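Local coordinates for protein Ufm1-specific protease (Caenorhabditis elegans, PDB 5EJJ) that is a thiol protease that cleaves the peptide bond at the C-terminal glycine of the ubiquitin-like modifier UFM1, and is needed to localise certain odorant receptors to cilia, at residues V122-G134 against S190-A204. Sequence-based numbering, arbitrary orientation.
Sequences VLMEGASCVSRVG and SKGAVPYKDVIEFTA
M124 lies across the edge of the Y196 ring at about a right angle: SD lies beside CD1 and CE1, and the bend at chi3 (-34°) brings CE to CE1 as well, a Met-aromatic contact with SD 4.5 Å from the ring centroid. Further back, M124 CG packs on P195 CG at 3.8 Å. With an alanine here the sulfur and methyl are gone, and a gap would probably open beside the Y196 edge and the P195 ring. Four residues on, S128 OG stands beside its own backbone N (chi1 -75°) and gives a hydrogen bond of 2.7 Å to P195 O, in the carbonyl plane on a lone pair, so this loop is tied to the start of the strand. From there the backbones pair in parallel, from S128 N to D198 O (2.9 Å) through to F202 N to V130 O (2.8 Å, nearly straight at 176°). On one face V130 CG1 meets V199 CG1 at 3.5 Å. C129 and I200 point to the other face; I200 CD1 also reaches A127 CB at 3.5 Å, and C129 turns CB and SG obliquely to F202 CE1. The two strands, 127-139 and 199-205, are neighbours inside a mixed sheet; strand 235-247 flanks the first, C129 touching F245 and A247, while strand 163-166 flanks the second, with F202 against Y164 and N166.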
ATOM      1  N   VAL A 122       0.214  -4.861  16.306  1.00 24.82           N
ATOM      2  CA  VAL A 122       1.516  -4.903  15.653  1.00 20.44           C
ATOM      3  C   VAL A 122       1.664  -3.741  14.696  1.00 20.36           C
ATOM      4  O   VAL A 122       0.744  -3.485  13.905  1.00 23.92           O
ATOM      5  CB  VAL A 122       1.657  -6.179  14.821  1.00 18.52           C
ATOM      6  CG1 VAL A 122       3.064  -6.268  14.224  1.00 13.60           C
ATOM      7  CG2 VAL A 122       1.302  -7.407  15.656  1.00 14.85           C
ATOM      8  N   LEU A 123       2.818  -3.067  14.767  1.00 17.98           N
ATOM      9  CA  LEU A 123       3.084  -1.822  14.036  1.00 16.72           C
ATOM     10  C   LEU A 123       4.103  -1.984  12.910  1.00 22.23           C
ATOM     11  O   LEU A 123       4.932  -2.895  12.946  1.00 25.51           O
ATOM     12  CB  LEU A 123       3.618  -0.761  14.997  1.00 19.50           C
ATOM     13  CG  LEU A 123       2.783  -0.381  16.228  1.00 16.25           C
ATOM     14  CD1 LEU A 123       3.561   0.545  17.140  1.00 14.44           C
ATOM     15  CD2 LEU A 123       1.472   0.246  15.831  1.00 12.06           C
ATOM     16  N   MET A 124       4.064  -1.092  11.915  1.00 24.89           N
ATOM     17  CA  MET A 124       5.100  -1.095  10.882  1.00 18.93           C
ATOM     18  C   MET A 124       6.424  -0.862  11.545  1.00 21.26           C
ATOM     19  O   MET A 124       6.486  -0.353  12.657  1.00 27.61           O
ATOM     20  CB  MET A 124       4.863  -0.022   9.837  1.00 16.45           C
ATOM     21  CG  MET A 124       4.063  -0.541   8.694  1.00 20.25           C
ATOM     22  SD  MET A 124       3.474   0.763   7.636  1.00 26.67           S
ATOM     23  CE  MET A 124       3.186   2.050   8.854  1.00 40.09           C
ATOM     24  N   GLU A 125       7.493  -1.212  10.857  1.00 23.33           N
ATOM     25  CA  GLU A 125       8.800  -1.172  11.468  1.00 23.10           C
ATOM     26  C   GLU A 125       9.789  -1.308  10.331  1.00 25.02           C
ATOM     27  O   GLU A 125       9.540  -2.064   9.398  1.00 26.45           O
ATOM     28  CB  GLU A 125       8.909  -2.367  12.389  1.00 22.34           C
ATOM     29  CG  GLU A 125       9.935  -2.254  13.458  1.00 31.56           C
ATOM     30  CD  GLU A 125       9.896  -3.453  14.397  1.00 45.05           C
ATOM     31  OE1 GLU A 125       8.797  -3.792  14.931  1.00 39.65           O
ATOM     32  OE2 GLU A 125      10.975  -4.067  14.581  1.00 48.68           O
ATOM     33  N   GLY A 126      10.877  -0.544  10.373  1.00 25.91           N
ATOM     34  CA  GLY A 126      11.983  -0.727   9.444  1.00 22.35           C
ATOM     35  C   GLY A 126      11.970   0.088   8.162  1.00 22.84           C
ATOM     36  O   GLY A 126      10.970   0.696   7.774  1.00 23.56           O
ATOM     37  N   ALA A 127      13.115   0.102   7.495  1.00 23.31           N
ATOM     38  CA  ALA A 127      13.218   0.722   6.181  1.00 26.20           C
ATOM     39  C   ALA A 127      13.124  -0.363   5.101  1.00 24.09           C
ATOM     40  O   ALA A 127      13.244  -1.551   5.401  1.00 22.66           O
ATOM     41  CB  ALA A 127      14.524   1.488   6.068  1.00 22.51           C
ATOM     42  N   SER A 128      12.886   0.042   3.857  1.00 21.09           N
ATOM     43  CA  SER A 128      12.931  -0.877   2.725  1.00 18.89           C
ATOM     44  C   SER A 128      14.194  -0.673   1.906  1.00 19.84           C
ATOM     45  O   SER A 128      14.359   0.393   1.329  1.00 21.78           O
ATOM     46  CB  SER A 128      11.739  -0.645   1.803  1.00 16.91           C
ATOM     47  OG  SER A 128      10.557  -1.162   2.371  1.00 18.48           O
ATOM     48  N   CYS A 129      15.071  -1.678   1.839  1.00 20.16           N
ATOM     49  CA  CYS A 129      16.170  -1.683   0.858  1.00 18.91           C
ATOM     50  C   CYS A 129      15.672  -2.182  -0.483  1.00 15.71           C
ATOM     51  O   CYS A 129      14.910  -3.132  -0.524  1.00 16.70           O
ATOM     52  CB  CYS A 129      17.277  -2.613   1.301  1.00 18.06           C
ATOM     53  SG  CYS A 129      17.885  -2.245   2.920  1.00 29.42           S
ATOM     54  N   VAL A 130      16.118  -1.582  -1.580  1.00 13.86           N
ATOM     55  CA  VAL A 130      15.630  -2.004  -2.888  1.00 15.14           C
ATOM     56  C   VAL A 130      16.720  -1.962  -3.977  1.00 15.58           C
ATOM     57  O   VAL A 130      17.635  -1.162  -3.912  1.00 18.63           O
ATOM     58  CB  VAL A 130      14.428  -1.137  -3.287  1.00 16.59           C
ATOM     59  CG1 VAL A 130      14.835   0.293  -3.327  1.00 19.09           C
ATOM     60  CG2 VAL A 130      13.870  -1.544  -4.621  1.00 18.04           C
ATOM     61  N   SER A 131      16.635  -2.844  -4.965  1.00 15.03           N
ATOM     62  CA  SER A 131      17.535  -2.800  -6.114  1.00 14.88           C
ATOM     63  C   SER A 131      16.849  -3.389  -7.339  1.00 14.59           C
ATOM     64  O   SER A 131      15.921  -4.174  -7.194  1.00 14.13           O
ATOM     65  CB  SER A 131      18.844  -3.532  -5.814  1.00 14.41           C
ATOM     66  OG  SER A 131      18.619  -4.907  -5.572  1.00 14.87           O
ATOM     67  N   ARG A 132      17.262  -2.966  -8.538  1.00 18.01           N
ATOM     68  CA  ARG A 132      16.819  -3.609  -9.775  1.00 14.49           C
ATOM     69  C   ARG A 132      17.727  -4.779 -10.028  1.00 16.50           C
ATOM     70  O   ARG A 132      18.952  -4.702  -9.850  1.00 15.76           O
ATOM     71  CB  ARG A 132      16.947  -2.694 -10.963  1.00 15.89           C
ATOM     72  CG  ARG A 132      15.752  -1.906 -11.252  1.00 25.60           C
ATOM     73  CD  ARG A 132      15.690  -1.553 -12.729  1.00 34.32           C
ATOM     74  NE  ARG A 132      14.351  -1.858 -13.221  1.00 38.66           N
ATOM     75  CZ  ARG A 132      13.992  -1.802 -14.492  1.00 44.73           C
ATOM     76  NH1 ARG A 132      14.899  -1.431 -15.401  1.00 47.66           N
ATOM     77  NH2 ARG A 132      12.736  -2.121 -14.843  1.00 34.13           N
ATOM     78  N   VAL A 133      17.124  -5.878 -10.441  1.00 15.61           N
ATOM     79  CA  VAL A 133      17.875  -7.082 -10.706  1.00 16.09           C
ATOM     80  C   VAL A 133      17.300  -7.689 -11.961  1.00 18.38           C
ATOM     81  O   VAL A 133      16.086  -7.661 -12.153  1.00 20.60           O
ATOM     82  CB  VAL A 133      17.702  -8.080  -9.586  1.00 14.42           C
ATOM     83  CG1 VAL A 133      18.466  -9.294  -9.922  1.00 20.17           C
ATOM     84  CG2 VAL A 133      18.188  -7.503  -8.270  1.00 12.91           C
ATOM     85  N   GLY A 134      18.153  -8.211 -12.833  1.00 18.63           N
ATOM     86  CA  GLY A 134      17.669  -8.831 -14.054  1.00 17.63           C
ATOM     87  C   GLY A 134      18.236 -10.218 -14.204  1.00 16.83           C
ATOM     88  O   GLY A 134      19.307 -10.511 -13.677  1.00 19.03           O
ATOM     89  N   SER A 190      17.564   3.383   9.390  1.00 25.32           N
ATOM     90  CA  SER A 190      16.399   2.567   9.650  1.00 26.65           C
ATOM     91  C   SER A 190      15.737   2.830  10.990  1.00 34.75           C
ATOM     92  O   SER A 190      14.968   1.995  11.459  1.00 35.76           O
ATOM     93  CB  SER A 190      16.773   1.091   9.545  1.00 26.59           C
ATOM     94  OG  SER A 190      17.829   0.742  10.422  1.00 26.50           O
ATOM     95  N   LYS A 191      16.003   3.988  11.595  1.00 38.81           N
ATOM     96  CA  LYS A 191      15.748   4.159  13.033  1.00 38.63           C
ATOM     97  C   LYS A 191      14.279   4.256  13.428  1.00 41.84           C
ATOM     98  O   LYS A 191      13.758   3.389  14.153  1.00 45.28           O
ATOM     99  CB  LYS A 191      16.517   5.337  13.616  1.00 40.23           C
ATOM    100  CG  LYS A 191      16.778   5.175  15.120  1.00 43.67           C
ATOM    101  CD  LYS A 191      17.040   6.521  15.800  1.00 59.67           C
ATOM    102  CE  LYS A 191      17.078   6.408  17.329  1.00 56.63           C
ATOM    103  NZ  LYS A 191      17.057   7.770  17.968  1.00 67.61           N
ATOM    104  N   GLY A 192      13.614   5.309  12.985  1.00 26.67           N
ATOM    105  CA  GLY A 192      12.184   5.380  13.193  1.00 24.44           C
ATOM    106  C   GLY A 192      11.575   5.266  11.823  1.00 32.38           C
ATOM    107  O   GLY A 192      10.641   5.985  11.465  1.00 40.88           O
ATOM    108  N   ALA A 193      12.133   4.371  11.022  1.00 33.68           N
ATOM    109  CA  ALA A 193      11.750   4.321   9.619  1.00 31.67           C
ATOM    110  C   ALA A 193      10.433   3.567   9.372  1.00 32.09           C
ATOM    111  O   ALA A 193       9.964   2.790  10.217  1.00 32.68           O
ATOM    112  CB  ALA A 193      12.894   3.758   8.779  1.00 28.79           C
ATOM    113  N   VAL A 194       9.826   3.809   8.221  1.00 25.21           N
ATOM    114  CA  VAL A 194       8.690   2.998   7.817  1.00 28.43           C
ATOM    115  C   VAL A 194       8.823   2.426   6.398  1.00 28.85           C
ATOM    116  O   VAL A 194       9.135   3.147   5.454  1.00 33.80           O
ATOM    117  CB  VAL A 194       7.355   3.757   7.954  1.00 30.68           C
ATOM    118  CG1 VAL A 194       6.873   3.702   9.376  1.00 27.50           C
ATOM    119  CG2 VAL A 194       7.492   5.186   7.456  1.00 35.45           C
ATOM    120  N   PRO A 195       8.543   1.127   6.243  1.00 24.26           N
ATOM    121  CA  PRO A 195       8.734   0.382   4.989  1.00 27.21           C
ATOM    122  C   PRO A 195       8.116   0.990   3.705  1.00 23.56           C
ATOM    123  O   PRO A 195       8.611   0.683   2.617  1.00 16.33           O
ATOM    124  CB  PRO A 195       8.082  -0.979   5.293  1.00 21.83           C
ATOM    125  CG  PRO A 195       7.151  -0.702   6.434  1.00 23.63           C
ATOM    126  CD  PRO A 195       7.873   0.306   7.261  1.00 23.48           C
ATOM    127  N   TYR A 196       7.069   1.808   3.804  1.00 25.54           N
ATOM    128  CA  TYR A 196       6.412   2.266   2.576  1.00 25.27           C
ATOM    129  C   TYR A 196       6.960   3.587   2.039  1.00 29.35           C
ATOM    130  O   TYR A 196       6.473   4.078   1.022  1.00 30.67           O
ATOM    131  CB  TYR A 196       4.885   2.332   2.716  1.00 23.24           C
ATOM    132  CG  TYR A 196       4.414   3.318   3.768  1.00 32.20           C
ATOM    133  CD1 TYR A 196       4.308   2.942   5.090  1.00 30.19           C
ATOM    134  CD2 TYR A 196       4.090   4.624   3.437  1.00 35.06           C
ATOM    135  CE1 TYR A 196       3.900   3.832   6.058  1.00 35.49           C
ATOM    136  CE2 TYR A 196       3.676   5.530   4.409  1.00 36.39           C
ATOM    137  CZ  TYR A 196       3.582   5.125   5.721  1.00 37.35           C
ATOM    138  OH  TYR A 196       3.170   6.003   6.710  1.00 36.07           O
ATOM    139  N   LYS A 197       7.970   4.155   2.697  1.00 25.89           N
ATOM    140  CA  LYS A 197       8.543   5.385   2.180  1.00 27.65           C
ATOM    141  C   LYS A 197       9.977   5.687   2.617  1.00 32.28           C
ATOM    142  O   LYS A 197      10.598   6.609   2.094  1.00 42.08           O
ATOM    143  CB  LYS A 197       7.638   6.579   2.497  1.00 37.06           C
ATOM    144  CG  LYS A 197       7.514   6.898   3.989  1.00 42.96           C
ATOM    145  CD  LYS A 197       6.630   8.128   4.243  1.00 46.08           C
ATOM    146  CE  LYS A 197       7.457   9.415   4.276  1.00 55.87           C
ATOM    147  NZ  LYS A 197       8.285   9.554   5.526  1.00 53.64           N
ATOM    148  N   ASP A 198      10.522   4.946   3.565  1.00 28.19           N
ATOM    149  CA  ASP A 198      11.941   5.141   3.869  1.00 32.23           C
ATOM    150  C   ASP A 198      12.781   4.078   3.159  1.00 31.81           C
ATOM    151  O   ASP A 198      12.850   2.924   3.594  1.00 29.19           O
ATOM    152  CB  ASP A 198      12.202   5.187   5.376  1.00 34.20           C
ATOM    153  CG  ASP A 198      11.314   6.193   6.069  1.00 46.93           C
ATOM    154  OD1 ASP A 198      10.730   7.032   5.345  1.00 53.00           O
ATOM    155  OD2 ASP A 198      11.183   6.139   7.314  1.00 46.88           O
ATOM    156  N   VAL A 199      13.412   4.496   2.063  1.00 30.17           N
ATOM    157  CA  VAL A 199      13.967   3.587   1.076  1.00 21.91           C
ATOM    158  C   VAL A 199      15.444   3.845   0.852  1.00 21.44           C
ATOM    159  O   VAL A 199      15.798   4.929   0.422  1.00 29.98           O
ATOM    160  CB  VAL A 199      13.276   3.807  -0.268  1.00 18.95           C
ATOM    161  CG1 VAL A 199      13.840   2.901  -1.299  1.00 20.93           C
ATOM    162  CG2 VAL A 199      11.798   3.566  -0.153  1.00 22.20           C
ATOM    163  N   ILE A 200      16.294   2.860   1.141  1.00 17.96           N
ATOM    164  CA  ILE A 200      17.709   2.882   0.761  1.00 19.38           C
ATOM    165  C   ILE A 200      17.912   2.115  -0.569  1.00 22.53           C
ATOM    166  O   ILE A 200      17.886   0.876  -0.589  1.00 21.24           O
ATOM    167  CB  ILE A 200      18.582   2.196   1.849  1.00 20.54           C
ATOM    168  CG1 ILE A 200      18.221   2.708   3.230  1.00 25.58           C
ATOM    169  CG2 ILE A 200      20.065   2.394   1.606  1.00 18.78           C
ATOM    170  CD1 ILE A 200      17.377   1.744   4.004  1.00 28.33           C
ATOM    171  N   GLU A 201      18.118   2.836  -1.673  1.00 20.07           N
ATOM    172  CA  GLU A 201      18.332   2.207  -2.983  1.00 18.61           C
ATOM    173  C   GLU A 201      19.766   1.718  -3.221  1.00 20.28           C
ATOM    174  O   GLU A 201      20.700   2.463  -2.980  1.00 22.93           O
ATOM    175  CB  GLU A 201      17.965   3.196  -4.071  1.00 16.64           C
ATOM    176  CG  GLU A 201      18.109   2.678  -5.481  1.00 21.49           C
ATOM    177  CD  GLU A 201      17.241   3.467  -6.477  1.00 32.42           C
ATOM    178  OE1 GLU A 201      17.745   3.773  -7.585  1.00 33.77           O
ATOM    179  OE2 GLU A 201      16.053   3.773  -6.153  1.00 34.01           O
ATOM    180  N   PHE A 202      19.941   0.478  -3.695  1.00 22.88           N
ATOM    181  CA  PHE A 202      21.274  -0.060  -4.059  1.00 22.70           C
ATOM    182  C   PHE A 202      21.402  -0.458  -5.528  1.00 22.54           C
ATOM    183  O   PHE A 202      20.411  -0.634  -6.244  1.00 20.23           O
ATOM    184  CB  PHE A 202      21.646  -1.301  -3.264  1.00 17.93           C
ATOM    185  CG  PHE A 202      21.742  -1.094  -1.794  1.00 19.71           C
ATOM    186  CD1 PHE A 202      20.599  -0.884  -1.031  1.00 20.48           C
ATOM    187  CD2 PHE A 202      22.963  -1.201  -1.150  1.00 21.67           C
ATOM    188  CE1 PHE A 202      20.678  -0.752   0.348  1.00 20.87           C
ATOM    189  CE2 PHE A 202      23.068  -1.067   0.238  1.00 19.33           C
ATOM    190  CZ  PHE A 202      21.924  -0.842   0.984  1.00 21.00           C
ATOM    191  N   THR A 203      22.648  -0.618  -5.965  1.00 25.62           N
ATOM    192  CA  THR A 203      22.918  -1.155  -7.288  1.00 24.66           C
ATOM    193  C   THR A 203      23.346  -2.601  -7.126  1.00 23.63           C
ATOM    194  O   THR A 203      24.251  -2.895  -6.339  1.00 25.14           O
ATOM    195  CB  THR A 203      23.994  -0.366  -8.007  1.00 22.65           C
ATOM    196  OG1 THR A 203      23.444   0.884  -8.435  1.00 24.65           O
ATOM    197  CG2 THR A 203      24.446  -1.130  -9.232  1.00 31.15           C
ATOM    198  N   ALA A 204      22.676  -3.514  -7.824  1.00 21.79           N
ATOM    199  CA  ALA A 204      23.001  -4.931  -7.652  1.00 23.63           C
ATOM    200  C   ALA A 204      24.028  -5.356  -8.694  1.00 28.09           C
ATOM    201  O   ALA A 204      23.920  -5.019  -9.888  1.00 26.44           O
ATOM    202  CB  ALA A 204      21.760  -5.806  -7.718  1.00 22.74           C
TER
HETATM  203  O   HOH W   1      11.487   1.269  12.980  1.00 37.72           O